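Long-range contacts in Ceg4 (Legionella pneumophila subsp. pneumophila, PDB 6AOK), which is a HAD-like phosphotyrosine phosphatase, a magnesium-binding effector that attenuates activation of eukaryotic MAPK pathways, represented here by its N-terminal phosphatase domain: residues S141-N146 / Y172-R177; D86-P91 / K124-S129. All blocks are in the same frame, centred on the assembly; numbering follows the deposited sequence.

Contact 1 of 2, residues S141-N146 / Y172-R177; sequences SGYKFN and YAEMLR
E174 reaches out of helix 169-180 to the first turn of helix 144-153, so that two helices of this HAD-like fold are joined where one of them starts, right after the N-cap position of Y143. The one direct hydrogen bond across the contact runs from F145 N, in that first turn, to E174 OE1 over 3.0 Å, with an N-H...O angle of 153°. E174 OE1 accepts it on its anti lone pair, the one facing away from OE2. E174 is extended beyond CG, and this carries its carboxylate across the gap between the helices. A water beside it accepts from K144 N and lies 2.7 Å from E174 OE1, to which it can donate, though other acceptors compete for its protons. The positive end of the helix dipole would be expected to favour the charged form of E174.

Two rings border E174, that of Y143 at the carboxylate and that of F145 at the backbone. The Y143 ring stands with its plane 71° from that of the carboxylate, CD1 coming within 3.3 Å of E174 OE1. The F145 ring turns its edge to the other helix, CD1 lying 3.5 Å from E174 O.

On the inner side, K144 CB packs against M175 CG at 3.9 Å. From there the lysine runs on, extended beyond CG, to the magnesium site, where NZ forms salt bridges with D18 and D166 and a hydrogen bond with V111 O. Part-way along that chain, K144 CD passes 4.1 Å from the selenium, SE, of M175, a selenomethionine.

Contact 2 of 2, residues D86-P91 / K124-S129; sequences DFLMSP and KYQGFS
The ring of Y125 meets L88 at its edge, where CD1 of the leucine lies in the ring plane, 4.0 Å from Y125 CE2; L88 CD2, the other branch, approaches obliquely. The two side chains cross at about a right angle. Elsewhere on Y125, Y74 makes an edge-to-face contact, and the hydroxyl is hydrogen-bonded to G72 O. The F128 ring receives M89, a selenomethionine, from the opposite direction: in the conformer given, the selenium sits 5.5 Å from the ring centroid, 55° off the normal, an oblique Met-aromatic contact. A bend at chi3 (-99°) turns the methyl group to the ring; because M89 has a second conformer, the close approach of CE to F128 CE1 is doubtful. H98 stacks with F128, and F123 meets it edge-to-face.

Between these two rings lies the flat amide of Q126, which grips the backbone of M89 twice. Its OE1 accepts from M89 N at 2.8 Å, in the carbonyl plane and on a lone pair, while Q126 NE2 gives an almost straight bond (177°) to M89 O at 3.1 Å. With both ends engaged, the rotation of the buried amide is fixed, and one residue of an extended loop is paired much as a neighbouring strand would pair it. Q126 follows helix 116-125, which closes in a Schellman motif with G127, at positive phi, as its C-prime residue. The amide thus ties that helix end to the loop leading into helix 91-100, whose N-cap is S90. L88 CB rests against the same amide, 3.5 Å from Q126 OE1.

Contact 2 closes before contact 1 opens along the chain, and the two lie on opposite sides of its centre, their centres 25 Å apart and their nearest atoms about 14 Å. They differ in their distance from the magnesium site of D18, D20 and D167. Contact 1 borders it directly: the side chain of K144 comes to about 5 Å from the metal and about 3 Å from the side chain of D18. Contact 2 stands further off, with the side chain of M89 about 12 Å from the ion and about 9 Å from that of D20. One joins helices beside the magnesium site, probably the catalytic centre as in other HAD phosphatases; the other is a buried, hydrogen-bonded contact where helix 116-125 ends.

Contact 1 of 2, residues S141-N146 / Y172-R177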
ATOM      1  N   SER A 141     -11.529   5.390  -3.369  1.00 10.08           N
ATOM      2  CA  SER A 141     -12.600   6.337  -3.648  1.00 16.64           C
ATOM      3  C   SER A 141     -12.077   7.770  -3.739  1.00 18.76           C
ATOM      4  O   SER A 141     -12.686   8.615  -4.400  1.00 21.14           O
ATOM      5  CB  SER A 141     -13.660   6.228  -2.564  1.00 17.04           C
ATOM      6  OG  SER A 141     -13.267   6.978  -1.428  1.00 18.96           O
ATOM      7  N   GLY A 142     -10.984   8.076  -3.036  1.00 16.19           N
ATOM      8  CA  GLY A 142     -10.394   9.388  -3.062  1.00 13.91           C
ATOM      9  C   GLY A 142     -10.700  10.183  -1.826  1.00 14.28           C
ATOM     10  O   GLY A 142     -10.113  11.243  -1.623  1.00 15.14           O
ATOM     11  N   TYR A 143     -11.581   9.681  -0.976  1.00 13.22           N
ATOM     12  CA  TYR A 143     -11.916  10.358   0.270  1.00 14.19           C
ATOM     13  C   TYR A 143     -11.497   9.395   1.371  1.00 14.47           C
ATOM     14  O   TYR A 143     -12.230   8.445   1.691  1.00 12.00           O
ATOM     15  CB  TYR A 143     -13.407  10.682   0.335  1.00 15.86           C
ATOM     16  CG  TYR A 143     -13.802  11.471   1.571  1.00 16.03           C
ATOM     17  CD1 TYR A 143     -12.876  12.299   2.233  1.00 14.51           C
ATOM     18  CD2 TYR A 143     -15.114  11.394   2.068  1.00 16.66           C
ATOM     19  CE1 TYR A 143     -13.254  13.048   3.348  1.00 17.48           C
ATOM     20  CE2 TYR A 143     -15.490  12.099   3.171  1.00 17.53           C
ATOM     21  CZ  TYR A 143     -14.574  12.924   3.803  1.00 19.52           C
ATOM     22  OH  TYR A 143     -15.006  13.589   4.895  1.00 21.29           O
ATOM     23  N   LYS A 144     -10.297   9.623   1.932  1.00 11.14           N
ATOM     24  CA  LYS A 144      -9.729   8.628   2.831  1.00 10.36           C
ATOM     25  C   LYS A 144     -10.545   8.464   4.115  1.00 11.48           C
ATOM     26  O   LYS A 144     -10.618   7.355   4.662  1.00 11.53           O
ATOM     27  CB  LYS A 144      -8.268   8.996   3.136  1.00 11.03           C
ATOM     28  CG  LYS A 144      -7.396   8.992   1.869  1.00 10.21           C
ATOM     29  CD  LYS A 144      -5.913   8.617   2.173  1.00 15.28           C
ATOM     30  CE  LYS A 144      -5.072   8.752   0.921  1.00 16.33           C
ATOM     31  NZ  LYS A 144      -3.625   8.366   1.077  1.00 13.00           N
ATOM     32  N   PHE A 145     -11.129   9.543   4.636  1.00 12.78           N
ATOM     33  CA  PHE A 145     -11.950   9.388   5.837  1.00 13.07           C
ATOM     34  C   PHE A 145     -13.068   8.379   5.596  1.00 11.45           C
ATOM     35  O   PHE A 145     -13.304   7.497   6.423  1.00 11.54           O
ATOM     36  CB  PHE A 145     -12.563  10.716   6.295  1.00 14.17           C
ATOM     37  CG  PHE A 145     -13.530  10.532   7.454  1.00 17.89           C
ATOM     38  CD1 PHE A 145     -13.055  10.427   8.740  1.00 13.68           C
ATOM     39  CD2 PHE A 145     -14.889  10.357   7.228  1.00 16.90           C
ATOM     40  CE1 PHE A 145     -13.938  10.220   9.828  1.00 14.50           C
ATOM     41  CE2 PHE A 145     -15.771  10.132   8.272  1.00 16.29           C
ATOM     42  CZ  PHE A 145     -15.281  10.071   9.598  1.00 17.11           C
ATOM     43  N   ASN A 146     -13.788   8.510   4.473  1.00 11.54           N
ATOM     44  CA  ASN A 146     -14.911   7.603   4.237  1.00 15.64           C
ATOM     45  C   ASN A 146     -14.409   6.202   3.981  1.00 13.84           C
ATOM     46  O   ASN A 146     -15.034   5.219   4.417  1.00 14.65           O
ATOM     47  CB  ASN A 146     -15.753   8.082   3.045  1.00 19.61           C
ATOM     48  CG  ASN A 146     -16.914   8.986   3.478  1.00 27.14           C
ATOM     49  OD1 ASN A 146     -17.116   9.260   4.687  1.00 30.45           O
ATOM     50  ND2 ASN A 146     -17.677   9.481   2.492  1.00 27.95           N
ATOM     51  N   TYR A 172      -3.524  11.930   6.166  1.00 11.12           N
ATOM     52  CA  TYR A 172      -3.222  11.273   7.437  1.00 10.85           C
ATOM     53  C   TYR A 172      -4.275  11.616   8.491  1.00 11.06           C
ATOM     54  O   TYR A 172      -4.850  10.727   9.153  1.00 10.66           O
ATOM     55  CB  TYR A 172      -1.830  11.716   7.924  1.00 11.62           C
ATOM     56  CG  TYR A 172      -1.488  11.126   9.280  1.00 14.00           C
ATOM     57  CD1 TYR A 172      -0.870   9.888   9.383  1.00 13.40           C
ATOM     58  CD2 TYR A 172      -1.811  11.788  10.442  1.00 14.81           C
ATOM     59  CE1 TYR A 172      -0.572   9.353  10.609  1.00 13.25           C
ATOM     60  CE2 TYR A 172      -1.499  11.272  11.669  1.00 15.49           C
ATOM     61  CZ  TYR A 172      -0.864  10.050  11.738  1.00 16.20           C
ATOM     62  OH  TYR A 172      -0.580   9.514  12.980  1.00 18.19           O
ATOM     63  N   ALA A 173      -4.587  12.896   8.598  1.00 11.94           N
ATOM     64  CA  ALA A 173      -5.469  13.402   9.640  1.00 15.35           C
ATOM     65  C   ALA A 173      -6.867  12.821   9.498  1.00 14.43           C
ATOM     66  O   ALA A 173      -7.510  12.512  10.505  1.00 12.23           O
ATOM     67  CB  ALA A 173      -5.505  14.938   9.589  1.00 15.96           C
ATOM     68  N   GLU A 174      -7.352  12.693   8.256  1.00 11.60           N
ATOM     69  CA  GLU A 174      -8.612  12.000   7.961  1.00 12.01           C
ATOM     70  C   GLU A 174      -8.611  10.547   8.399  1.00 12.15           C
ATOM     71  O   GLU A 174      -9.582  10.076   8.983  1.00 12.84           O
ATOM     72  CB  GLU A 174      -8.905  12.039   6.457  1.00 12.21           C
ATOM     73  CG  GLU A 174      -9.281  13.439   5.930  1.00 14.12           C
ATOM     74  CD  GLU A 174      -9.604  13.362   4.440  1.00 17.27           C
ATOM     75  OE1 GLU A 174      -9.998  12.281   3.933  1.00 15.74           O
ATOM     76  OE2 GLU A 174      -9.492  14.405   3.784  1.00 18.66           O
HETATM   77  N   MSE A 175      -7.576   9.800   8.076  1.00 10.08           N
HETATM   78  CA  MSE A 175      -7.560   8.430   8.485  1.00 11.08           C
HETATM   79  C   MSE A 175      -7.514   8.301   9.989  1.00 11.92           C
HETATM   80  O   MSE A 175      -8.188   7.510  10.552  1.00 11.65           O
HETATM   81  CB  MSE A 175      -6.408   7.676   7.864  1.00 13.40           C
HETATM   82  CG  MSE A 175      -6.431   7.744   6.348  1.00 12.59           C
HETATM   83 SE   MSE A 175      -5.463   6.265   5.475  0.57 14.54          SE
HETATM   84  CE  MSE A 175      -3.713   7.166   5.632  1.00 17.16           C
ATOM     85  N   LEU A 176      -6.717   9.133  10.612  1.00 11.60           N
ATOM     86  CA  LEU A 176      -6.624   9.100  12.079  1.00 12.38           C
ATOM     87  C   LEU A 176      -7.965   9.433  12.732  1.00 13.30           C
ATOM     88  O   LEU A 176      -8.356   8.806  13.723  1.00 12.63           O
ATOM     89  CB  LEU A 176      -5.554  10.084  12.529  1.00 14.23           C
ATOM     90  CG  LEU A 176      -5.339  10.103  14.028  1.00 16.45           C
ATOM     91  CD1 LEU A 176      -4.741   8.753  14.541  1.00 13.37           C
ATOM     92  CD2 LEU A 176      -4.423  11.301  14.377  1.00 16.92           C
ATOM     93  N   ARG A 177      -8.679  10.434  12.184  1.00 13.82           N
ATOM     94  CA  ARG A 177     -10.037  10.761  12.642  1.00 18.02           C
ATOM     95  C   ARG A 177     -10.975   9.553  12.541  1.00 12.82           C
ATOM     96  O   ARG A 177     -11.769   9.280  13.454  1.00 13.74           O
ATOM     97  CB  ARG A 177     -10.578  11.920  11.786  1.00 20.69           C
ATOM     98  CG  ARG A 177     -11.524  12.857  12.473  1.00 29.80           C
ATOM     99  CD  ARG A 177     -11.201  14.340  12.105  1.00 31.88           C
ATOM    100  NE  ARG A 177     -10.931  14.506  10.673  1.00 33.54           N
ATOM    101  CZ  ARG A 177      -9.949  15.268  10.174  1.00 32.14           C
ATOM    102  NH1 ARG A 177      -9.137  15.946  10.987  1.00 36.44           N
ATOM    103  NH2 ARG A 177      -9.762  15.350   8.869  1.00 25.43           N
TER
HETATM  104  O   HOH W   1      -8.970  12.331   1.397  1.00 18.63           O

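Contact 2 of 2, residues D86-P91 / K124-S129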
ATOM      1  N   ASP A  86      12.617   5.736  -7.544  1.00 26.82           N
ATOM      2  CA  ASP A  86      11.662   6.239  -6.549  1.00 29.61           C
ATOM      3  C   ASP A  86      10.206   5.974  -6.919  1.00 26.87           C
ATOM      4  O   ASP A  86       9.347   6.045  -6.029  1.00 24.73           O
ATOM      5  CB  ASP A  86      11.851   7.746  -6.325  1.00 39.13           C
ATOM      6  CG  ASP A  86      13.131   8.073  -5.575  1.00 50.75           C
ATOM      7  OD1 ASP A  86      13.436   9.274  -5.417  1.00 56.63           O
ATOM      8  OD2 ASP A  86      13.846   7.137  -5.141  1.00 54.12           O
ATOM      9  N   PHE A  87       9.899   5.656  -8.189  1.00 17.03           N
ATOM     10  CA  PHE A  87       8.568   5.134  -8.509  1.00 17.26           C
ATOM     11  C   PHE A  87       8.260   3.821  -7.814  1.00 16.38           C
ATOM     12  O   PHE A  87       7.083   3.463  -7.662  1.00 17.26           O
ATOM     13  CB  PHE A  87       8.434   4.835  -9.987  1.00 23.03           C
ATOM     14  CG  PHE A  87       8.141   6.019 -10.839  1.00 30.53           C
ATOM     15  CD1 PHE A  87       9.139   6.945 -11.124  1.00 34.95           C
ATOM     16  CD2 PHE A  87       6.880   6.173 -11.422  1.00 31.49           C
ATOM     17  CE1 PHE A  87       8.889   8.023 -11.947  1.00 38.53           C
ATOM     18  CE2 PHE A  87       6.624   7.262 -12.270  1.00 35.40           C
ATOM     19  CZ  PHE A  87       7.634   8.176 -12.536  1.00 37.62           C
ATOM     20  N   LEU A  88       9.283   3.076  -7.426  1.00 16.18           N
ATOM     21  CA  LEU A  88       9.109   1.733  -6.900  1.00 13.56           C
ATOM     22  C   LEU A  88       9.096   1.739  -5.367  1.00 16.53           C
ATOM     23  O   LEU A  88       9.416   2.743  -4.719  1.00 19.22           O
ATOM     24  CB  LEU A  88      10.227   0.825  -7.424  1.00 17.98           C
ATOM     25  CG  LEU A  88      10.408   0.739  -8.935  1.00 15.05           C
ATOM     26  CD1 LEU A  88      11.608  -0.132  -9.203  1.00 17.07           C
ATOM     27  CD2 LEU A  88       9.168   0.093  -9.486  1.00 14.02           C
HETATM   28  N   MSE A  89       8.716   0.608  -4.790  1.00 14.64           N
HETATM   29  CA  MSE A  89       8.832   0.381  -3.339  0.50 17.88           C
HETATM   30  C   MSE A  89      10.273   0.236  -2.958  1.00 18.34           C
HETATM   31  O   MSE A  89      11.013  -0.390  -3.692  1.00 17.45           O
HETATM   32  CB  MSE A  89       8.163  -0.920  -2.914  0.50 19.99           C
HETATM   33  CG  MSE A  89       6.732  -0.951  -2.935  0.50 23.01           C
HETATM   34 SE   MSE A  89       6.238  -2.577  -1.993  0.40 25.99          SE
HETATM   35  CE  MSE A  89       5.937  -3.665  -3.603  0.50 24.71           C
ATOM     36  N   SER A  90      10.688   0.734  -1.792  1.00 20.33           N
ATOM     37  CA  SER A  90      12.039   0.456  -1.332  1.00 21.98           C
ATOM     38  C   SER A  90      12.181  -1.028  -0.966  1.00 20.25           C
ATOM     39  O   SER A  90      11.202  -1.707  -0.679  1.00 18.24           O
ATOM     40  CB  SER A  90      12.385   1.310  -0.105  1.00 23.33           C
ATOM     41  OG  SER A  90      11.518   0.987   0.973  1.00 20.44           O
ATOM     42  N   PRO A  91      13.405  -1.538  -0.956  1.00 20.63           N
ATOM     43  CA  PRO A  91      13.625  -2.917  -0.513  1.00 21.68           C
ATOM     44  C   PRO A  91      13.102  -3.179   0.884  1.00 22.25           C
ATOM     45  O   PRO A  91      12.661  -4.307   1.167  1.00 20.51           O
ATOM     46  CB  PRO A  91      15.157  -3.049  -0.545  1.00 25.38           C
ATOM     47  CG  PRO A  91      15.625  -1.974  -1.506  1.00 24.92           C
ATOM     48  CD  PRO A  91      14.651  -0.847  -1.345  1.00 23.30           C
ATOM     49  N   LYS A 124       3.426  -6.590  -8.527  1.00 11.45           N
ATOM     50  CA  LYS A 124       3.761  -7.709  -9.426  1.00 14.87           C
ATOM     51  C   LYS A 124       5.153  -7.551  -9.990  1.00 14.90           C
ATOM     52  O   LYS A 124       5.922  -8.519 -10.060  1.00 16.30           O
ATOM     53  CB  LYS A 124       2.740  -7.775 -10.570  1.00 17.46           C
ATOM     54  CG  LYS A 124       2.927  -8.870 -11.663  1.00 24.95           C
ATOM     55  CD  LYS A 124       2.935 -10.243 -11.053  1.00 31.30           C
ATOM     56  CE  LYS A 124       1.738 -10.495 -10.127  1.00 34.23           C
ATOM     57  NZ  LYS A 124       1.941 -11.782  -9.358  1.00 36.77           N
ATOM     58  N   TYR A 125       5.484  -6.347 -10.451  1.00 12.83           N
ATOM     59  CA  TYR A 125       6.817  -6.135 -10.996  1.00 13.58           C
ATOM     60  C   TYR A 125       7.861  -6.454  -9.940  1.00 16.62           C
ATOM     61  O   TYR A 125       8.960  -6.983 -10.249  1.00 14.63           O
ATOM     62  CB  TYR A 125       6.962  -4.688 -11.473  1.00 13.53           C
ATOM     63  CG  TYR A 125       8.402  -4.388 -11.822  1.00 14.46           C
ATOM     64  CD1 TYR A 125       9.020  -5.041 -12.896  1.00 15.62           C
ATOM     65  CD2 TYR A 125       9.135  -3.492 -11.083  1.00 14.41           C
ATOM     66  CE1 TYR A 125      10.353  -4.811 -13.203  1.00 16.66           C
ATOM     67  CE2 TYR A 125      10.462  -3.248 -11.384  1.00 15.52           C
ATOM     68  CZ  TYR A 125      11.067  -3.920 -12.427  1.00 16.61           C
ATOM     69  OH  TYR A 125      12.419  -3.710 -12.722  1.00 20.48           O
ATOM     70  N   GLN A 126       7.550  -6.126  -8.673  1.00 12.89           N
ATOM     71  CA  GLN A 126       8.550  -6.268  -7.619  1.00 13.38           C
ATOM     72  C   GLN A 126       8.495  -7.619  -6.918  1.00 15.39           C
ATOM     73  O   GLN A 126       9.075  -7.777  -5.840  1.00 16.92           O
ATOM     74  CB  GLN A 126       8.465  -5.088  -6.634  1.00 14.40           C
ATOM     75  CG  GLN A 126       8.857  -3.735  -7.358  1.00 12.74           C
ATOM     76  CD  GLN A 126       9.098  -2.619  -6.387  1.00 13.26           C
ATOM     77  OE1 GLN A 126       8.244  -1.743  -6.196  1.00 14.79           O
ATOM     78  NE2 GLN A 126      10.256  -2.638  -5.745  1.00 14.80           N
ATOM     79  N   GLY A 127       7.925  -8.614  -7.551  1.00 16.01           N
ATOM     80  CA  GLY A 127       8.177  -9.981  -7.152  1.00 18.02           C
ATOM     81  C   GLY A 127       7.085 -10.569  -6.311  1.00 18.03           C
ATOM     82  O   GLY A 127       7.284 -11.633  -5.735  1.00 20.88           O
ATOM     83  N   PHE A 128       5.964  -9.878  -6.170  1.00 14.59           N
ATOM     84  CA  PHE A 128       4.863 -10.411  -5.389  1.00 15.40           C
ATOM     85  C   PHE A 128       4.000 -11.380  -6.188  1.00 16.93           C
ATOM     86  O   PHE A 128       3.712 -11.159  -7.358  1.00 18.94           O
ATOM     87  CB  PHE A 128       4.037  -9.241  -4.848  1.00 13.09           C
ATOM     88  CG  PHE A 128       4.711  -8.566  -3.704  1.00 13.24           C
ATOM     89  CD1 PHE A 128       5.683  -7.618  -3.935  1.00 13.62           C
ATOM     90  CD2 PHE A 128       4.458  -8.960  -2.398  1.00 14.73           C
ATOM     91  CE1 PHE A 128       6.325  -6.972  -2.871  1.00 13.78           C
ATOM     92  CE2 PHE A 128       5.104  -8.345  -1.323  1.00 15.65           C
ATOM     93  CZ  PHE A 128       6.024  -7.346  -1.555  1.00 14.31           C
ATOM     94  N   SER A 129       3.561 -12.460  -5.537  1.00 17.11           N
ATOM     95  CA  SER A 129       2.728 -13.455  -6.197  1.00 17.80           C
ATOM     96  C   SER A 129       1.279 -12.979  -6.236  1.00 17.57           C
ATOM     97  O   SER A 129       0.886 -12.090  -5.498  1.00 14.72           O
ATOM     98  CB  SER A 129       2.808 -14.785  -5.464  1.00 18.93           C
ATOM     99  OG  SER A 129       2.129 -14.623  -4.224  1.00 18.61           O
TER